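Side-chain contact in calmodulin, putative (Toxoplasma gondii, PDB 6TJ6), which binds calcium at an EF-hand loop and is probably a calmodulin-like calcium-binding protein: residues M51-P54 and D55-W59. Residues are numbered along the deposited sequence; the frame is centred on the assembly and turned at random.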
ATOM      1  N   MET A  51       7.155  -6.863 -15.458  1.00 56.51           N
ATOM      2  CA  MET A  51       6.533  -7.997 -14.787  1.00 52.13           C
ATOM      3  C   MET A  51       5.202  -7.574 -14.186  1.00 51.78           C
ATOM      4  O   MET A  51       5.130  -6.562 -13.480  1.00 51.54           O
ATOM      5  CB  MET A  51       7.430  -8.557 -13.677  1.00 47.94           C
ATOM      6  CG  MET A  51       8.622  -9.375 -14.135  1.00 49.17           C
ATOM      7  SD  MET A  51       9.354 -10.224 -12.720  1.00 54.87           S
ATOM      8  CE  MET A  51      10.904 -10.793 -13.405  1.00 55.56           C
ATOM      9  N   ALA A  52       4.158  -8.348 -14.463  1.00 45.47           N
ATOM     10  CA  ALA A  52       2.946  -8.291 -13.665  1.00 47.06           C
ATOM     11  C   ALA A  52       3.128  -9.161 -12.422  1.00 47.92           C
ATOM     12  O   ALA A  52       4.151  -9.831 -12.249  1.00 45.50           O
ATOM     13  CB  ALA A  52       1.740  -8.731 -14.495  1.00 45.72           C
ATOM     14  N   TRP A  53       2.131  -9.157 -11.536  1.00 51.63           N
ATOM     15  CA  TRP A  53       2.253  -9.895 -10.277  1.00 50.50           C
ATOM     16  C   TRP A  53       2.554 -11.380 -10.450  1.00 49.67           C
ATOM     17  O   TRP A  53       3.419 -11.893  -9.723  1.00 47.62           O
ATOM     18  CB  TRP A  53       0.991  -9.720  -9.423  1.00 51.00           C
ATOM     19  CG  TRP A  53       0.922 -10.735  -8.313  1.00 52.57           C
ATOM     20  CD1 TRP A  53       0.012 -11.747  -8.173  1.00 50.65           C
ATOM     21  CD2 TRP A  53       1.828 -10.857  -7.209  1.00 50.81           C
ATOM     22  NE1 TRP A  53       0.287 -12.475  -7.039  1.00 49.56           N
ATOM     23  CE2 TRP A  53       1.397 -11.951  -6.430  1.00 48.05           C
ATOM     24  CE3 TRP A  53       2.958 -10.140  -6.798  1.00 49.58           C
ATOM     25  CZ2 TRP A  53       2.054 -12.343  -5.263  1.00 41.72           C
ATOM     26  CZ3 TRP A  53       3.612 -10.534  -5.642  1.00 45.09           C
ATOM     27  CH2 TRP A  53       3.159 -11.626  -4.888  1.00 43.10           C
ATOM     28  N   PRO A  54       1.881 -12.130 -11.334  1.00 49.09           N
ATOM     29  CA  PRO A  54       2.254 -13.549 -11.484  1.00 54.49           C
ATOM     30  C   PRO A  54       3.720 -13.743 -11.827  1.00 55.16           C
ATOM     31  O   PRO A  54       4.393 -14.593 -11.223  1.00 52.21           O
ATOM     32  CB  PRO A  54       1.329 -14.030 -12.611  1.00 52.56           C
ATOM     33  CG  PRO A  54       0.141 -13.133 -12.521  1.00 52.91           C
ATOM     34  CD  PRO A  54       0.703 -11.791 -12.156  1.00 44.27           C
ATOM     35  N   ASP A  55       4.240 -12.946 -12.767  1.00 47.27           N
ATOM     36  CA  ASP A  55       5.650 -13.031 -13.138  1.00 51.41           C
ATOM     37  C   ASP A  55       6.554 -12.775 -11.939  1.00 51.33           C
ATOM     38  O   ASP A  55       7.506 -13.526 -11.696  1.00 48.29           O
ATOM     39  CB  ASP A  55       5.962 -12.030 -14.254  1.00 58.27           C
ATOM     40  CG  ASP A  55       4.960 -12.086 -15.385  1.00 63.32           C
ATOM     41  OD1 ASP A  55       4.612 -13.202 -15.819  1.00 66.65           O
ATOM     42  OD2 ASP A  55       4.515 -11.007 -15.836  1.00 63.05           O
ATOM     43  N   PHE A  56       6.274 -11.708 -11.182  1.00 49.43           N
ATOM     44  CA  PHE A  56       7.143 -11.335 -10.069  1.00 48.12           C
ATOM     45  C   PHE A  56       7.094 -12.374  -8.957  1.00 51.70           C
ATOM     46  O   PHE A  56       8.134 -12.735  -8.390  1.00 49.79           O
ATOM     47  CB  PHE A  56       6.746  -9.957  -9.538  1.00 42.67           C
ATOM     48  CG  PHE A  56       7.632  -9.447  -8.433  1.00 43.81           C
ATOM     49  CD1 PHE A  56       8.924  -9.014  -8.707  1.00 47.33           C
ATOM     50  CD2 PHE A  56       7.164  -9.373  -7.128  1.00 41.38           C
ATOM     51  CE1 PHE A  56       9.744  -8.533  -7.701  1.00 44.65           C
ATOM     52  CE2 PHE A  56       7.976  -8.891  -6.114  1.00 47.24           C
ATOM     53  CZ  PHE A  56       9.273  -8.469  -6.401  1.00 45.89           C
ATOM     54  N   GLU A  57       5.897 -12.870  -8.634  1.00 47.83           N
ATOM     55  CA  GLU A  57       5.786 -13.873  -7.583  1.00 43.17           C
ATOM     56  C   GLU A  57       6.485 -15.163  -7.991  1.00 42.87           C
ATOM     57  O   GLU A  57       7.152 -15.794  -7.166  1.00 43.46           O
ATOM     58  CB  GLU A  57       4.310 -14.114  -7.223  1.00 47.65           C
ATOM     59  CG  GLU A  57       3.575 -15.198  -8.006  1.00 49.67           C
ATOM     60  CD  GLU A  57       3.796 -16.589  -7.431  1.00 55.26           C
ATOM     61  OE1 GLU A  57       4.052 -16.702  -6.214  1.00 59.81           O
ATOM     62  OE2 GLU A  57       3.729 -17.570  -8.200  1.00 54.92           O
ATOM     63  N   ALA A  58       6.395 -15.543  -9.271  1.00 46.00           N
ATOM     64  CA  ALA A  58       7.089 -16.745  -9.726  1.00 48.43           C
ATOM     65  C   ALA A  58       8.603 -16.559  -9.687  1.00 48.36           C
ATOM     66  O   ALA A  58       9.331 -17.440  -9.206  1.00 48.27           O
ATOM     67  CB  ALA A  58       6.625 -17.119 -11.132  1.00 46.84           C
ATOM     68  N   TRP A  59       9.094 -15.421 -10.183  1.00 44.12           N
ATOM     69  CA  TRP A  59      10.529 -15.155 -10.152  1.00 49.42           C
ATOM     70  C   TRP A  59      11.061 -15.204  -8.727  1.00 48.39           C
ATOM     71  O   TRP A  59      12.067 -15.869  -8.448  1.00 47.47           O
ATOM     72  CB  TRP A  59      10.830 -13.793 -10.786  1.00 48.09           C
ATOM     73  CG  TRP A  59      12.281 -13.598 -11.126  1.00 51.14           C
ATOM     74  CD1 TRP A  59      12.862 -13.762 -12.349  1.00 51.16           C
ATOM     75  CD2 TRP A  59      13.334 -13.206 -10.231  1.00 48.50           C
ATOM     76  NE1 TRP A  59      14.211 -13.494 -12.273  1.00 56.54           N
ATOM     77  CE2 TRP A  59      14.525 -13.152 -10.984  1.00 56.80           C
ATOM     78  CE3 TRP A  59      13.385 -12.896  -8.868  1.00 51.02           C
ATOM     79  CZ2 TRP A  59      15.752 -12.800 -10.419  1.00 57.95           C
ATOM     80  CZ3 TRP A  59      14.604 -12.548  -8.308  1.00 51.77           C
ATOM     81  CH2 TRP A  59      15.771 -12.503  -9.083  1.00 55.46           C
TER
HETATM   82  O   HOH W   1       2.894 -16.990 -10.716  1.00 48.09           O
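Asp55 shows how the third residue of a helix can reach back to the N-cap amide: its OD2 accepts the backbone N-H of Ala52, the N-cap residue, with N to OD2 at 3.0 Å. This is the N3-to-N-cap half of a capping box; Ala52 has no side-chain acceptor for the reciprocal bond. The bond is moderately bent, 146° at the hydrogen, and reaches OD2 on its anti side, 22° out of the carboxylate plane. With CG anti to its own carbonyl carbon (chi1 -48°), the Asp55 group swings back to the amide just ahead of the first turn.

Helical main-chain bonds follow: Phe56 N to Ala52 O, Glu57 N to Trp53 O and Ala58 N to Pro54 O. Pro54 O has a second donor, a water 2.9 Å away that also donates to Glu57 OE2 and so ties the bent glutamate side chain to the first turn.

This is the strand-to-helix junction of a paired EF-hand arrangement. Strand 50-52 lies antiparallel to 22-24, Met51 bonding to Ile23 through the backbone, and Glu22 beside Ala52 is a calcium ligand seen in this protein, although no calcium is bound to this chain here.

Apolar contacts occupy the helix flanks. The extended Met51 chain puts SD 3.6 Å from Phe56 CA, near the Phe56 ring edge, and CE 3.7 Å from Trp59 CD1; the sulfur makes an oblique Met-aromatic contact with that indole. On another flank, Glu57 CB sits over one face of the Trp53 indole in a CH-pi contact, 3.6 Å from the centroid of the six-membered ring, while Trp53 CZ3 meets the Phe56 ring edge at CD2, 4.0 Å away. Helix 7-15 packs on both rings through Val8.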